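B-agarase (Agarivorans gilvus, PDB 5Z6P) probably hydrolyses beta-glycosidic linkages of agarose as a glycoside hydrolase family 50 beta-agarase. Local coordinates at residues 66-71 / 196-201; 73-78 / 648-653; 107-112 / 190-195. All blocks are in the same frame, centred on the assembly; numbering follows the deposited sequence.

Interaction 1: residues 66-71 / 196-201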
loop_
_atom_site.group_PDB
_atom_site.type_symbol
_atom_site.label_atom_id
_atom_site.label_comp_id
_atom_site.label_asym_id
_atom_site.label_seq_id
_atom_site.Cartn_x
_atom_site.Cartn_y
_atom_site.Cartn_z
ATOM N N GLU A 66 8.231 -27.029 15.924
ATOM C CA GLU A 66 9.318 -26.075 15.733
ATOM C C GLU A 66 9.502 -25.812 14.256
ATOM O O GLU A 66 9.780 -26.743 13.499
ATOM C CB GLU A 66 10.637 -26.599 16.337
ATOM C CG GLU A 66 10.530 -27.066 17.770
ATOM C CD GLU A 66 11.871 -27.479 18.382
ATOM O OE1 GLU A 66 12.925 -27.339 17.727
ATOM O OE2 GLU A 66 11.862 -27.940 19.535
ATOM N N ILE A 67 9.350 -24.564 13.832
ATOM C CA ILE A 67 9.548 -24.246 12.425
ATOM C C ILE A 67 10.593 -23.161 12.250
ATOM O O ILE A 67 10.607 -22.171 12.980
ATOM C CB ILE A 67 8.233 -23.798 11.713
ATOM C CG1 ILE A 67 7.551 -22.663 12.468
ATOM C CG2 ILE A 67 7.269 -24.963 11.539
ATOM C CD1 ILE A 67 6.448 -22.000 11.675
ATOM N N LYS A 68 11.497 -23.393 11.304
ATOM C CA LYS A 68 12.414 -22.379 10.829
ATOM C C LYS A 68 12.033 -22.014 9.399
ATOM O O LYS A 68 12.209 -22.809 8.483
ATOM C CB LYS A 68 13.866 -22.859 10.886
ATOM C CG LYS A 68 14.850 -21.824 10.391
ATOM C CD LYS A 68 16.306 -22.303 10.423
ATOM C CE LYS A 68 17.222 -21.258 9.780
ATOM N NZ LYS A 68 18.662 -21.613 9.866
ATOM N N ALA A 69 11.487 -20.818 9.218
ATOM C CA ALA A 69 11.135 -20.357 7.890
ATOM C C ALA A 69 12.369 -19.769 7.233
ATOM O O ALA A 69 13.014 -18.890 7.792
ATOM C CB ALA A 69 9.994 -19.328 7.948
ATOM N N LEU A 70 12.699 -20.274 6.050
ATOM C CA LEU A 70 13.881 -19.829 5.334
ATOM C C LEU A 70 13.535 -18.661 4.424
ATOM O O LEU A 70 13.727 -18.721 3.211
ATOM C CB LEU A 70 14.473 -20.976 4.516
ATOM C CG LEU A 70 14.595 -22.353 5.165
ATOM C CD1 LEU A 70 15.359 -23.303 4.235
ATOM C CD2 LEU A 70 15.259 -22.277 6.543
ATOM N N SER A 71 13.037 -17.590 5.025
ATOM C CA SER A 71 12.452 -16.493 4.273
ATOM C C SER A 71 13.491 -15.472 3.848
ATOM O O SER A 71 13.246 -14.697 2.939
ATOM C CB SER A 71 11.345 -15.822 5.096
ATOM O OG SER A 71 11.749 -15.661 6.454
ATOM N N LEU A 196 13.048 -9.999 5.259
ATOM C CA LEU A 196 14.494 -9.847 5.098
ATOM C C LEU A 196 15.259 -10.793 6.018
ATOM O O LEU A 196 16.491 -10.830 6.006
ATOM C CB LEU A 196 14.929 -8.415 5.377
ATOM C CG LEU A 196 14.413 -7.338 4.426
ATOM C CD1 LEU A 196 15.024 -6.045 4.848
ATOM C CD2 LEU A 196 14.781 -7.668 2.987
ATOM N N LEU A 197 14.520 -11.562 6.807
ATOM C CA LEU A 197 15.116 -12.376 7.850
ATOM C C LEU A 197 14.486 -13.749 7.898
ATOM O O LEU A 197 13.380 -13.938 7.420
ATOM C CB LEU A 197 14.962 -11.690 9.207
ATOM C CG LEU A 197 15.485 -10.261 9.332
ATOM C CD1 LEU A 197 15.027 -9.648 10.641
ATOM C CD2 LEU A 197 16.995 -10.243 9.226
ATOM N N ASP A 198 15.204 -14.710 8.469
ATOM C CA ASP A 198 14.626 -16.003 8.791
ATOM C C ASP A 198 13.763 -15.848 10.031
ATOM O O ASP A 198 13.865 -14.856 10.726
ATOM C CB ASP A 198 15.719 -17.050 9.013
ATOM C CG ASP A 198 16.399 -17.465 7.715
ATOM O OD1 ASP A 198 15.796 -17.297 6.625
ATOM O OD2 ASP A 198 17.531 -17.972 7.785
ATOM N N HIS A 199 12.914 -16.819 10.316
ATOM C CA HIS A 199 12.139 -16.769 11.549
ATOM C C HIS A 199 12.060 -18.142 12.205
ATOM O O HIS A 199 11.906 -19.154 11.533
ATOM C CB HIS A 199 10.726 -16.217 11.284
ATOM C CG HIS A 199 10.716 -14.895 10.583
ATOM N ND1 HIS A 199 10.611 -13.691 11.252
ATOM C CD2 HIS A 199 10.811 -14.584 9.268
ATOM C CE1 HIS A 199 10.645 -12.702 10.378
ATOM N NE2 HIS A 199 10.768 -13.217 9.167
ATOM N N HIS A 200 12.178 -18.163 13.528
ATOM C CA HIS A 200 12.109 -19.403 14.292
ATOM C C HIS A 200 10.895 -19.386 15.215
ATOM O O HIS A 200 10.889 -18.659 16.193
ATOM C CB HIS A 200 13.381 -19.604 15.125
ATOM C CG HIS A 200 14.649 -19.625 14.322
ATOM N ND1 HIS A 200 15.138 -18.519 13.661
ATOM C CD2 HIS A 200 15.531 -20.622 14.082
ATOM C CE1 HIS A 200 16.263 -18.835 13.050
ATOM N NE2 HIS A 200 16.527 -20.106 13.296
ATOM N N LEU A 201 9.881 -20.193 14.924
ATOM C CA LEU A 201 8.669 -20.179 15.731
ATOM C C LEU A 201 8.378 -21.513 16.423
ATOM O O LEU A 201 8.823 -22.576 15.993
ATOM C CB LEU A 201 7.455 -19.798 14.873
ATOM C CG LEU A 201 7.505 -18.502 14.065
ATOM C CD1 LEU A 201 6.314 -18.407 13.161
ATOM C CD2 LEU A 201 7.529 -17.305 14.972
HETATM O O HOH W 1 18.910 -21.597 13.066
#
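I67, K68 and A69 pair with L201, H200 and H199 as antiparallel neighbours in one layer of the CBM-like beta-sandwich domain. The ladder begins with the two-way pair I67–L201, where L201 N reaches I67 O at 2.9 Å. A69 and H199 form the next hydrogen-bonded pair, A69 N to H199 O at 2.9 Å, and the return bond is longer, H199 N to A69 O 3.3 Å. K68 and H200 lie between them as a non-hydrogen-bonded pair.

Apolar packing dominates the face bearing I67, A69 and L201. I67 CG1 leans on L201 CB at 3.7 Å, and small A69 lets the sheet pack closely against T77 and I192 of the facing strands. Aliphatic side chains suit this buried side; H199 shares it with NE2 bonded to S195 OG.

On the other face K68 runs alongside H200 in the same direction. With CG anti to the backbone N (chi1 180°) and an extended tail, the lysine lays CG over the imidazole face, a CH-pi contact. A water at the ring edge then joins H200 NE2 to K68 NZ. D198 OD2 stands 4.3 Å from K68 NZ, too long for a salt bridge, while D198 OD1 accepts from K72 N and so steadies the turn after the strand.

Beyond A69 the chain bends in an inverse gamma turn centred on L70, which brings S71 back to the partner. Its hydroxyl, held between backbone N and carbonyl carbon (chi1 43°), donates from S71 OG to L197 O at 2.6 Å and lies at the H199 imidazole edge, near its plane, with S71 OG 3.2 Å from H199 CD2.

Interaction 2: residues 73-78 / 648-653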
loop_
_atom_site.group_PDB
_atom_site.type_symbol
_atom_site.label_atom_id
_atom_site.label_comp_id
_atom_site.label_asym_id
_atom_site.label_seq_id
_atom_site.Cartn_x
_atom_site.Cartn_y
_atom_site.Cartn_z
ATOM N N LYS A 73 16.287 -16.251 2.337
ATOM C CA LYS A 73 16.632 -16.730 0.997
ATOM C C LYS A 73 15.411 -16.766 0.084
ATOM O O LYS A 73 15.446 -16.252 -1.029
ATOM C CB LYS A 73 17.258 -18.117 1.059
ATOM C CG LYS A 73 17.673 -18.647 -0.302
ATOM C CD LYS A 73 18.249 -20.046 -0.201
ATOM C CE LYS A 73 18.513 -20.642 -1.588
ATOM N NZ LYS A 73 18.780 -22.104 -1.536
ATOM N N HIS A 74 14.336 -17.364 0.588
ATOM C CA HIS A 74 13.146 -17.653 -0.203
ATOM C C HIS A 74 12.034 -16.642 0.022
ATOM O O HIS A 74 11.696 -16.344 1.157
ATOM C CB HIS A 74 12.624 -19.050 0.124
ATOM C CG HIS A 74 13.594 -20.141 -0.185
ATOM N ND1 HIS A 74 13.789 -20.624 -1.462
ATOM C CD2 HIS A 74 14.436 -20.839 0.613
ATOM C CE1 HIS A 74 14.705 -21.573 -1.434
ATOM N NE2 HIS A 74 15.115 -21.722 -0.186
ATOM N N PHE A 75 11.454 -16.128 -1.053
ATOM C CA PHE A 75 10.384 -15.152 -0.908
ATOM C C PHE A 75 9.139 -15.748 -0.260
ATOM O O PHE A 75 8.591 -15.144 0.633
ATOM C CB PHE A 75 10.005 -14.517 -2.250
ATOM C CG PHE A 75 9.063 -13.360 -2.109
ATOM C CD1 PHE A 75 9.544 -12.092 -1.893
ATOM C CD2 PHE A 75 7.697 -13.554 -2.157
ATOM C CE1 PHE A 75 8.676 -11.013 -1.754
ATOM C CE2 PHE A 75 6.823 -12.492 -2.012
ATOM C CZ PHE A 75 7.313 -11.218 -1.803
ATOM N N TYR A 76 8.697 -16.919 -0.700
ATOM C CA TYR A 76 7.537 -17.578 -0.085
ATOM C C TYR A 76 7.897 -18.763 0.806
ATOM O O TYR A 76 8.506 -19.716 0.354
ATOM C CB TYR A 76 6.558 -18.071 -1.153
ATOM C CG TYR A 76 5.946 -16.969 -1.975
ATOM C CD1 TYR A 76 4.967 -16.148 -1.436
ATOM C CD2 TYR A 76 6.346 -16.751 -3.292
ATOM C CE1 TYR A 76 4.394 -15.136 -2.180
ATOM C CE2 TYR A 76 5.779 -15.735 -4.048
ATOM C CZ TYR A 76 4.804 -14.930 -3.481
ATOM O OH TYR A 76 4.231 -13.910 -4.208
ATOM N N THR A 77 7.499 -18.707 2.070
ATOM C CA THR A 77 7.585 -19.872 2.945
ATOM C C THR A 77 6.217 -20.163 3.519
ATOM O O THR A 77 5.475 -19.244 3.848
ATOM C CB THR A 77 8.596 -19.679 4.090
ATOM O OG1 THR A 77 8.075 -18.781 5.081
ATOM C CG2 THR A 77 9.882 -19.146 3.561
ATOM N N SER A 78 5.888 -21.444 3.626
ATOM C CA SER A 78 4.556 -21.869 4.042
ATOM C C SER A 78 4.550 -23.138 4.871
ATOM O O SER A 78 5.313 -24.069 4.638
ATOM C CB SER A 78 3.647 -22.097 2.828
ATOM O OG SER A 78 3.746 -21.049 1.895
ATOM N N GLY A 648 11.427 -5.392 2.522
ATOM C CA GLY A 648 12.441 -4.726 1.719
ATOM C C GLY A 648 12.506 -5.344 0.324
ATOM O O GLY A 648 11.675 -6.191 -0.021
ATOM N N LEU A 649 13.490 -4.924 -0.471
ATOM C CA LEU A 649 13.659 -5.405 -1.842
ATOM C C LEU A 649 14.288 -6.793 -1.853
ATOM O O LEU A 649 15.469 -6.962 -2.172
ATOM C CB LEU A 649 14.507 -4.424 -2.669
ATOM C CG LEU A 649 14.027 -2.972 -2.662
ATOM C CD1 LEU A 649 14.897 -2.084 -3.556
ATOM C CD2 LEU A 649 12.564 -2.897 -3.086
ATOM N N HIS A 650 13.477 -7.775 -1.494
ATOM C CA HIS A 650 13.894 -9.159 -1.508
ATOM C C HIS A 650 14.483 -9.526 -2.876
ATOM O O HIS A 650 13.892 -9.211 -3.901
ATOM C CB HIS A 650 12.713 -10.041 -1.166
ATOM C CG HIS A 650 13.086 -11.447 -0.832
ATOM N ND1 HIS A 650 13.515 -12.346 -1.782
ATOM C CD2 HIS A 650 13.085 -12.110 0.342
ATOM C CE1 HIS A 650 13.767 -13.504 -1.206
ATOM N NE2 HIS A 650 13.525 -13.385 0.086
ATOM N N PRO A 651 15.686 -10.129 -2.883
ATOM C CA PRO A 651 16.395 -10.437 -4.132
ATOM C C PRO A 651 15.578 -11.230 -5.160
ATOM O O PRO A 651 15.707 -10.969 -6.341
ATOM C CB PRO A 651 17.606 -11.265 -3.664
ATOM C CG PRO A 651 17.648 -11.154 -2.149
ATOM C CD PRO A 651 16.582 -10.201 -1.715
ATOM N N GLU A 652 14.755 -12.162 -4.718
ATOM C CA GLU A 652 14.058 -13.051 -5.634
ATOM C C GLU A 652 13.058 -12.329 -6.586
ATOM O O GLU A 652 13.156 -12.505 -7.790
ATOM C CB GLU A 652 13.367 -14.151 -4.830
ATOM C CG GLU A 652 12.919 -15.353 -5.620
ATOM C CD GLU A 652 12.123 -16.325 -4.772
ATOM O OE1 GLU A 652 12.531 -16.593 -3.626
ATOM O OE2 GLU A 652 11.063 -16.794 -5.243
ATOM N N PRO A 653 12.124 -11.497 -6.063
ATOM C CA PRO A 653 11.226 -10.865 -7.048
ATOM C C PRO A 653 11.842 -9.666 -7.768
ATOM O O PRO A 653 11.276 -9.186 -8.746
ATOM C CB PRO A 653 10.015 -10.428 -6.200
ATOM C CG PRO A 653 10.608 -10.177 -4.826
ATOM C CD PRO A 653 11.698 -11.227 -4.676
HETATM O O HOH W 2 12.537 -19.799 -3.587
HETATM O O HOH W 3 9.932 -18.303 -2.848
#
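F75 and H650 meet edge to face where the CBM-like beta-sandwich abuts the catalytic domain, whose parallel strands are consistent with the (beta/alpha)8 barrel known for this family. One partner is the chain entering strand 76-81 of the sandwich; the other is the loop that follows strand 640-643.

The F75 side chain can be traced outward. CB lies over the imidazole face of H650, a CH-pi contact 4.2 Å from the ring centroid, and has E652 OE1 nearby. CG is anti to the backbone N (chi1 -171°), which carries the phenyl ring past the histidine toward P653. CD1 then touches two groups: P653 CD at 3.6 Å and, with the ring edge, H650 CG at 3.8 Å. CE1, farther out, rests on P653 CG. The ring planes of F75 and H650 stand at 85°. On the other flank, F75 CD2 sits above the centre of the Y76 ring. A broad apolar ring is apt here because it can meet a proline and a histidine at once, with Y644 adding further cover.

H650 is held at both ring nitrogens. Its ND1 accepts from E652 N and its NE2 bonds to S71 O, a combination consistent with the proton residing on NE2. Fixing the ring in this way presents its face to F75.

E652 supplies the direct polar link. An extended side chain takes the carboxylate to the backbone of F75, where F75 N donates to E652 OE1 at 2.8 Å and 167°, meeting the oxygen from above the carboxylate plane. Water extends the grip: one molecule joins H74 ND1 to OE1, and another accepts from Y76 N while donating to E652 OE2 at 3.0 Å.

Interaction 3: residues 107-112 / 190-195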
loop_
_atom_site.group_PDB
_atom_site.type_symbol
_atom_site.label_atom_id
_atom_site.label_comp_id
_atom_site.label_asym_id
_atom_site.label_seq_id
_atom_site.Cartn_x
_atom_site.Cartn_y
_atom_site.Cartn_z
ATOM N N HIS A 107 13.581 -10.465 16.614
ATOM C CA HIS A 107 12.548 -9.731 15.865
ATOM C C HIS A 107 11.210 -10.481 15.782
ATOM O O HIS A 107 11.155 -11.695 15.962
ATOM C CB HIS A 107 13.049 -9.451 14.449
ATOM C CG HIS A 107 13.482 -10.692 13.723
ATOM N ND1 HIS A 107 14.789 -11.135 13.712
ATOM C CD2 HIS A 107 12.773 -11.608 13.024
ATOM C CE1 HIS A 107 14.864 -12.257 13.020
ATOM N NE2 HIS A 107 13.656 -12.566 12.594
ATOM N N SER A 108 10.130 -9.751 15.492
ATOM C CA SER A 108 8.819 -10.371 15.335
ATOM C C SER A 108 8.697 -11.096 13.999
ATOM O O SER A 108 9.542 -10.958 13.118
ATOM C CB SER A 108 7.689 -9.334 15.443
ATOM O OG SER A 108 7.741 -8.389 14.385
ATOM N N THR A 109 7.618 -11.854 13.873
ATOM C CA THR A 109 7.209 -12.471 12.624
ATOM C C THR A 109 5.827 -11.994 12.242
ATOM O O THR A 109 4.888 -12.051 13.055
ATOM C CB THR A 109 7.169 -14.012 12.730
ATOM O OG1 THR A 109 8.461 -14.503 13.082
ATOM C CG2 THR A 109 6.729 -14.624 11.417
ATOM N N GLN A 110 5.689 -11.527 11.010
ATOM C CA GLN A 110 4.373 -11.328 10.456
ATOM C C GLN A 110 3.971 -12.586 9.697
ATOM O O GLN A 110 4.592 -12.960 8.702
ATOM C CB GLN A 110 4.327 -10.103 9.547
ATOM C CG GLN A 110 2.966 -9.885 8.875
ATOM C CD GLN A 110 2.958 -8.668 7.976
ATOM O OE1 GLN A 110 3.980 -8.026 7.782
ATOM N NE2 GLN A 110 1.798 -8.348 7.422
ATOM N N MET A 111 2.933 -13.238 10.188
ATOM C CA MET A 111 2.444 -14.461 9.600
ATOM C C MET A 111 1.026 -14.310 9.044
ATOM O O MET A 111 0.133 -13.854 9.737
ATOM C CB MET A 111 2.479 -15.577 10.636
ATOM C CG MET A 111 1.882 -16.846 10.159
ATOM S SD MET A 111 1.858 -18.089 11.452
ATOM C CE MET A 111 0.341 -18.841 11.085
ATOM N N PHE A 112 0.835 -14.701 7.788
ATOM C CA PHE A 112 -0.485 -14.745 7.189
ATOM C C PHE A 112 -1.119 -16.119 7.373
ATOM O O PHE A 112 -0.466 -17.145 7.207
ATOM C CB PHE A 112 -0.417 -14.392 5.700
ATOM C CG PHE A 112 -0.240 -12.931 5.441
ATOM C CD1 PHE A 112 0.984 -12.327 5.631
ATOM C CD2 PHE A 112 -1.298 -12.159 5.002
ATOM C CE1 PHE A 112 1.150 -10.979 5.395
ATOM C CE2 PHE A 112 -1.135 -10.826 4.770
ATOM C CZ PHE A 112 0.097 -10.235 4.974
ATOM N N LEU A 190 -0.192 -21.294 6.538
ATOM C CA LEU A 190 0.571 -20.377 7.380
ATOM C C LEU A 190 1.766 -19.851 6.576
ATOM O O LEU A 190 2.718 -20.572 6.336
ATOM C CB LEU A 190 1.047 -21.065 8.660
ATOM C CG LEU A 190 0.111 -22.037 9.397
ATOM C CD1 LEU A 190 0.726 -22.519 10.693
ATOM C CD2 LEU A 190 -1.271 -21.466 9.663
ATOM N N SER A 191 1.701 -18.591 6.170
ATOM C CA SER A 191 2.643 -18.025 5.217
ATOM C C SER A 191 3.507 -16.954 5.865
ATOM O O SER A 191 3.018 -16.071 6.582
ATOM C CB SER A 191 1.887 -17.437 4.005
ATOM O OG SER A 191 2.681 -16.520 3.269
ATOM N N ILE A 192 4.802 -17.067 5.630
ATOM C CA ILE A 192 5.755 -16.051 6.014
ATOM C C ILE A 192 6.473 -15.669 4.734
ATOM O O ILE A 192 7.156 -16.503 4.126
ATOM C CB ILE A 192 6.729 -16.561 7.099
ATOM C CG1 ILE A 192 5.973 -16.827 8.398
ATOM C CG2 ILE A 192 7.847 -15.573 7.344
ATOM C CD1 ILE A 192 6.766 -17.642 9.394
ATOM N N HIS A 193 6.284 -14.432 4.290
ATOM C CA HIS A 193 6.834 -14.041 3.003
ATOM C C HIS A 193 7.268 -12.589 2.970
ATOM O O HIS A 193 6.913 -11.805 3.839
ATOM C CB HIS A 193 5.822 -14.320 1.882
ATOM C CG HIS A 193 4.733 -13.302 1.776
ATOM N ND1 HIS A 193 3.582 -13.365 2.531
ATOM C CD2 HIS A 193 4.617 -12.197 1.003
ATOM C CE1 HIS A 193 2.803 -12.341 2.226
ATOM N NE2 HIS A 193 3.406 -11.620 1.296
ATOM N N GLY A 194 8.070 -12.257 1.966
ATOM C CA GLY A 194 8.565 -10.912 1.772
ATOM C C GLY A 194 9.443 -10.423 2.913
ATOM O O GLY A 194 9.519 -9.228 3.185
ATOM N N SER A 195 10.105 -11.345 3.590
ATOM C CA SER A 195 10.866 -10.975 4.767
ATOM C C SER A 195 12.351 -10.804 4.457
ATOM O O SER A 195 12.855 -11.391 3.509
ATOM C CB SER A 195 10.682 -12.020 5.855
ATOM O OG SER A 195 11.217 -11.554 7.070
HETATM O O HOH W 4 4.904 -12.343 6.006
#
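The rings of F112 and H193 meet obliquely, their planes at 47° and their centroids 5.3 Å apart, so the pair is neither stacked nor T-shaped. Contact is made by corners, F112 CE1 against H193 CE1 at 3.8 Å. At the edge of the phenyl ring, near its plane, are S191 O and a water, while C126 of strand 122-129 also touches the side chain. H193 CG lies between its backbone N and carbonyl carbon (chi1 78°), a torsion that turns the imidazole back along its own strand. There H193 ND1 makes a weak bond to S191 OG, and NE2 bonds to K646 NZ. Histidine suits the spot, offering a ring C-H corner to F112 while its nitrogens meet polar neighbours.

The backbones pair through F112 and S191, a hydrogen-bonded antiparallel pair. F112 N to S191 O and S191 N to F112 O each measure 2.8 Å, the latter nearly straight. The strand segments run at 133°, and past this bridge they diverge; a water fills in, donating to Q110 O and accepting from H193 N at 3.0 Å. The Q110 amide is engaged elsewhere, by T685 N and L683 O.

Away from the rings, M111, L190, T109 and I192 pack on the opposite face. M111 bends at its last torsion and presses its methyl into leucine, CE lying 3.4 Å from L190 CB, a tight fit that flexible methionine can make. T109 CG2 abuts I192 CD1 at 3.6 Å, the two side chains crossing near a right angle.

L201 and L203 of strand 199-210 pack against this aliphatic face, giving the buried interior between two twisted, largely antiparallel layers that marks a beta-sandwich, here that of the CBM-like domain.

How the interactions relate
From the N terminus, the chain passes 66-71, turns, and enters 73-78 before reaching 107-112. The first loop to close is interaction 3, when 190-195 returns to 107-112. Almost at once 196-201 meets 66-71, so interaction 1 encloses interaction 3. Segment 73-78 waits far longer, until 648-653 in the catalytic domain; interaction 2 therefore crosses interaction 1 and also encloses interaction 3. Interactions 1 and 3 belong to facing layers of the sandwich, while interaction 2 fastens that domain to the catalytic one. They also touch directly: T77 OG1 bonds to I192 O, and H107 NE2 to D198 O.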